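Local coordinates for E3 ubiquitin-protein ligase HERC2 (PDB 4L1M), which probably acts as an E3 ubiquitin-protein ligase of the HECT class, this chain being the first of its RCC1-like beta-propeller domains, at residues E26-Y37 with Y75-Q87. Sequence-based numbering, arbitrary orientation. Where two conformers were deposited one is given.
Sequences EVIGWGLIGWKY and YTQAYNSDTLAPQ
The indole of W35, in one of its two conformers, is sandwiched between L84 from across the contact and I33 of its own segment. CB of L84 sits over one face, 3.8 Å from the centroid of the W35 five-membered ring, a CH-pi contact; the two methyls of L84 lie along the indole, CD2 by NE1 and CD1 by CZ2. CG2 of I33 covers the opposite face. With chi1 at 51°, CG of W35 lies between its backbone N and carbonyl carbon, which sets one indole face against L84 and the six-membered-ring edge against A78; I45 and F65 also touch the ring.

O of A78 lies in the ring plane at the edge, 3.2 Å from CZ3 of W35. The amide of Q77, turned 84° to the ring, brings NE2 to 3.6 Å from the same carbon. That amide pins the loop from within: NE2 donates to O of T83 and O of A78, while OE1 accepts from N of A85.

One backbone hydrogen bond joins the segments, from N of G34 to O of Y79 at 2.8 Å and nearly straight (168°). O of Y79 belongs to the type I turn A78-S81; the tyrosine hydroxyl reaches O of A61.

The contact joins loops leaving two neighbouring four-stranded blades of the RCC1-like beta-propeller, one of them the blade where strand 27-31 pairs with C-terminal strand 374-379 to close the ring.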
loop_
_atom_site.group_PDB
_atom_site.type_symbol
_atom_site.label_atom_id
_atom_site.label_comp_id
_atom_site.label_asym_id
_atom_site.label_seq_id
_atom_site.Cartn_x
_atom_site.Cartn_y
_atom_site.Cartn_z
ATOM N N GLU A 26 12.846 12.387 12.559
ATOM C CA GLU A 26 13.031 11.031 13.080
ATOM C C GLU A 26 12.425 10.013 12.128
ATOM O O GLU A 26 11.325 10.184 11.632
ATOM C CB GLU A 26 12.464 10.888 14.502
ATOM C CG GLU A 26 13.322 11.633 15.532
ATOM C CD GLU A 26 12.951 11.339 16.977
ATOM O OE1 GLU A 26 12.410 10.258 17.263
ATOM O OE2 GLU A 26 13.228 12.184 17.859
ATOM N N VAL A 27 13.219 8.994 11.824
ATOM C CA VAL A 27 12.800 7.860 11.034
ATOM C C VAL A 27 13.155 6.615 11.817
ATOM O O VAL A 27 14.327 6.278 11.963
ATOM C CB VAL A 27 13.510 7.796 9.662
ATOM C CG1 VAL A 27 12.974 6.633 8.857
ATOM C CG2 VAL A 27 13.311 9.090 8.897
ATOM N N ILE A 28 12.124 5.920 12.280
ATOM C CA ILE A 28 12.277 4.713 13.080
ATOM C C ILE A 28 11.881 3.489 12.262
ATOM O O ILE A 28 10.887 3.520 11.526
ATOM C CB ILE A 28 11.371 4.720 14.318
ATOM C CG1 ILE A 28 11.273 6.108 14.924
ATOM C CG2 ILE A 28 11.890 3.719 15.342
ATOM C CD1 ILE A 28 12.591 6.660 15.410
ATOM N N GLY A 29 12.679 2.428 12.385
ATOM C CA GLY A 29 12.391 1.152 11.739
ATOM C C GLY A 29 12.590 -0.002 12.684
ATOM O O GLY A 29 13.347 0.095 13.655
ATOM N N TRP A 30 11.869 -1.089 12.429
ATOM C CA TRP A 30 12.065 -2.312 13.196
ATOM C C TRP A 30 11.573 -3.491 12.422
ATOM O O TRP A 30 10.844 -3.328 11.452
ATOM C CB TRP A 30 11.399 -2.236 14.583
ATOM C CG TRP A 30 9.944 -1.983 14.569
ATOM C CD1 TRP A 30 8.957 -2.909 14.763
ATOM C CD2 TRP A 30 9.287 -0.726 14.383
ATOM N NE1 TRP A 30 7.727 -2.304 14.697
ATOM C CE2 TRP A 30 7.904 -0.963 14.476
ATOM C CE3 TRP A 30 9.733 0.585 14.176
ATOM C CZ2 TRP A 30 6.962 0.057 14.344
ATOM C CZ3 TRP A 30 8.793 1.601 14.037
ATOM C CH2 TRP A 30 7.429 1.330 14.121
ATOM N N GLY A 31 11.981 -4.684 12.851
ATOM C CA GLY A 31 11.668 -5.925 12.136
ATOM C C GLY A 31 12.925 -6.576 11.590
ATOM O O GLY A 31 13.985 -6.410 12.144
ATOM N N LEU A 32 12.796 -7.296 10.484
ATOM C CA LEU A 32 13.919 -8.036 9.910
ATOM C C LEU A 32 14.778 -7.098 9.074
ATOM O O LEU A 32 14.555 -6.902 7.883
ATOM C CB LEU A 32 13.397 -9.221 9.078
ATOM C CG LEU A 32 14.410 -10.158 8.394
ATOM C CD1 LEU A 32 15.330 -10.828 9.395
ATOM C CD2 LEU A 32 13.664 -11.194 7.552
ATOM N N ILE A 33 15.769 -6.522 9.725
ATOM C CA ILE A 33 16.619 -5.502 9.142
ATOM C C ILE A 33 18.041 -5.915 9.325
ATOM O O ILE A 33 18.477 -6.168 10.440
ATOM C CB ILE A 33 16.386 -4.165 9.843
ATOM C CG1 ILE A 33 15.141 -3.509 9.268
ATOM C CG2 ILE A 33 17.573 -3.222 9.687
ATOM C CD1 ILE A 33 14.574 -2.455 10.183
ATOM N N GLY A 34 18.777 -5.968 8.220
ATOM C CA GLY A 34 20.109 -6.553 8.215
ATOM C C GLY A 34 21.272 -5.625 8.524
ATOM O O GLY A 34 22.382 -6.107 8.659
ATOM N N TRP A 35 21.056 -4.313 8.633
ATOM C CA TRP A 35 22.160 -3.372 8.926
ATOM C C TRP A 35 22.444 -3.251 10.432
ATOM O O TRP A 35 23.590 -3.013 10.839
ATOM C CB TRP A 35 21.962 -1.976 8.275
ATOM C CG TRP A 35 20.636 -1.253 8.493
ATOM C CD1 TRP A 35 20.283 -0.488 9.573
ATOM C CD2 TRP A 35 19.546 -1.159 7.571
ATOM N NE1 TRP A 35 19.033 0.042 9.389
ATOM C CE2 TRP A 35 18.558 -0.357 8.170
ATOM C CE3 TRP A 35 19.299 -1.700 6.314
ATOM C CZ2 TRP A 35 17.340 -0.091 7.554
ATOM C CZ3 TRP A 35 18.101 -1.430 5.706
ATOM C CH2 TRP A 35 17.134 -0.633 6.323
ATOM N N LYS A 36 21.405 -3.457 11.264
ATOM C CA LYS A 36 21.459 -3.389 12.738
ATOM C C LYS A 36 22.131 -4.612 13.327
ATOM O O LYS A 36 21.748 -5.752 13.001
ATOM C CB LYS A 36 20.036 -3.328 13.315
ATOM N N TYR A 37 23.104 -4.381 14.208
ATOM C CA TYR A 37 23.785 -5.473 14.920
ATOM C C TYR A 37 22.779 -6.340 15.681
ATOM O O TYR A 37 22.977 -6.628 16.858
ATOM C CB TYR A 37 24.829 -4.905 15.897
ATOM N N TYR A 75 15.225 7.107 -3.596
ATOM C CA TYR A 75 16.350 6.297 -3.205
ATOM C C TYR A 75 15.894 4.902 -2.954
ATOM O O TYR A 75 14.709 4.668 -2.662
ATOM C CB TYR A 75 16.977 6.844 -1.936
ATOM C CG TYR A 75 17.574 8.208 -2.129
ATOM C CD1 TYR A 75 16.761 9.327 -2.184
ATOM C CD2 TYR A 75 18.938 8.380 -2.300
ATOM C CE1 TYR A 75 17.300 10.587 -2.381
ATOM C CE2 TYR A 75 19.474 9.639 -2.511
ATOM C CZ TYR A 75 18.645 10.736 -2.546
ATOM O OH TYR A 75 19.131 12.010 -2.724
ATOM N N THR A 76 16.826 3.959 -3.053
ATOM C CA THR A 76 16.497 2.568 -2.808
ATOM C C THR A 76 17.464 1.961 -1.806
ATOM O O THR A 76 18.657 2.289 -1.803
ATOM C CB THR A 76 16.455 1.748 -4.138
ATOM O OG1 THR A 76 16.025 0.411 -3.870
ATOM C CG2 THR A 76 17.823 1.706 -4.850
ATOM N N GLN A 77 16.947 1.070 -0.974
ATOM C CA GLN A 77 17.727 0.377 0.030
ATOM C C GLN A 77 17.183 -1.049 0.196
ATOM O O GLN A 77 15.967 -1.250 0.261
ATOM C CB GLN A 77 17.596 1.117 1.350
ATOM C CG GLN A 77 18.239 0.444 2.556
ATOM C CD GLN A 77 19.748 0.509 2.549
ATOM O OE1 GLN A 77 20.340 1.505 2.169
ATOM N NE2 GLN A 77 20.383 -0.555 2.997
ATOM N N ALA A 78 18.081 -2.033 0.326
ATOM C CA ALA A 78 17.667 -3.422 0.629
ATOM C C ALA A 78 17.500 -3.603 2.128
ATOM O O ALA A 78 18.274 -3.066 2.912
ATOM C CB ALA A 78 18.696 -4.425 0.098
ATOM N N TYR A 79 16.528 -4.411 2.520
ATOM C CA TYR A 79 16.305 -4.719 3.930
ATOM C C TYR A 79 17.450 -5.462 4.531
ATOM O O TYR A 79 17.763 -5.271 5.702
ATOM C CB TYR A 79 15.054 -5.597 4.116
ATOM C CG TYR A 79 13.765 -5.030 3.584
ATOM C CD1 TYR A 79 13.298 -3.785 3.992
ATOM C CD2 TYR A 79 13.008 -5.742 2.703
ATOM C CE1 TYR A 79 12.107 -3.266 3.507
ATOM C CE2 TYR A 79 11.796 -5.251 2.231
ATOM C CZ TYR A 79 11.347 -4.014 2.623
ATOM O OH TYR A 79 10.155 -3.564 2.108
ATOM N N ASN A 80 18.054 -6.353 3.754
ATOM C CA ASN A 80 19.071 -7.257 4.284
ATOM C C ASN A 80 20.488 -6.909 3.880
ATOM O O ASN A 80 21.374 -7.740 3.971
ATOM C CB ASN A 80 18.765 -8.712 3.914
ATOM C CG ASN A 80 19.407 -9.697 4.881
ATOM O OD1 ASN A 80 19.306 -9.546 6.106
ATOM N ND2 ASN A 80 20.098 -10.702 4.339
ATOM N N SER A 81 20.711 -5.680 3.441
ATOM C CA SER A 81 22.074 -5.176 3.245
ATOM C C SER A 81 22.797 -5.048 4.588
ATOM O O SER A 81 22.168 -4.885 5.620
ATOM C CB SER A 81 22.060 -3.842 2.453
ATOM O OG SER A 81 23.379 -3.382 2.197
ATOM N N ASP A 82 24.123 -5.148 4.564
ATOM C CA ASP A 82 24.941 -5.031 5.788
ATOM C C ASP A 82 25.060 -3.567 6.249
ATOM O O ASP A 82 25.278 -3.290 7.433
ATOM C CB ASP A 82 26.345 -5.686 5.599
ATOM C CG ASP A 82 27.094 -5.178 4.352
ATOM O OD1 ASP A 82 26.450 -4.609 3.442
ATOM O OD2 ASP A 82 28.332 -5.362 4.281
ATOM N N THR A 83 24.893 -2.648 5.303
ATOM C CA THR A 83 25.108 -1.235 5.558
ATOM C C THR A 83 23.856 -0.494 5.115
ATOM O O THR A 83 23.243 -0.827 4.087
ATOM C CB THR A 83 26.426 -0.746 4.881
ATOM O OG1 THR A 83 26.654 0.655 5.105
ATOM C CG2 THR A 83 26.430 -1.011 3.393
ATOM N N LEU A 84 23.429 0.452 5.948
ATOM C CA LEU A 84 22.359 1.393 5.599
ATOM C C LEU A 84 22.956 2.528 4.795
ATOM O O LEU A 84 23.822 3.218 5.288
ATOM C CB LEU A 84 21.740 1.938 6.857
ATOM C CG LEU A 84 20.696 3.040 6.686
ATOM C CD1 LEU A 84 19.603 2.652 5.694
ATOM C CD2 LEU A 84 20.089 3.389 8.038
ATOM N N ALA A 85 22.524 2.703 3.551
ATOM C CA ALA A 85 23.133 3.664 2.611
ATOM C C ALA A 85 22.285 3.756 1.343
ATOM O O ALA A 85 22.601 3.148 0.316
ATOM C CB ALA A 85 24.560 3.273 2.262
ATOM N N PRO A 86 21.204 4.525 1.407
ATOM C CA PRO A 86 20.289 4.505 0.292
ATOM C C PRO A 86 20.901 5.091 -0.948
ATOM O O PRO A 86 21.568 6.126 -0.906
ATOM C CB PRO A 86 19.116 5.373 0.776
ATOM C CG PRO A 86 19.347 5.564 2.242
ATOM C CD PRO A 86 20.816 5.513 2.418
ATOM N N GLN A 87 20.648 4.432 -2.058
ATOM C CA GLN A 87 21.263 4.812 -3.311
ATOM C C GLN A 87 20.217 5.482 -4.173
ATOM O O GLN A 87 19.038 5.126 -4.162
ATOM C CB GLN A 87 21.840 3.595 -4.025
ATOM C CG GLN A 87 22.919 2.885 -3.243
ATOM C CD GLN A 87 24.146 3.742 -3.051
ATOM O OE1 GLN A 87 24.869 4.044 -4.006
ATOM N NE2 GLN A 87 24.403 4.129 -1.803
#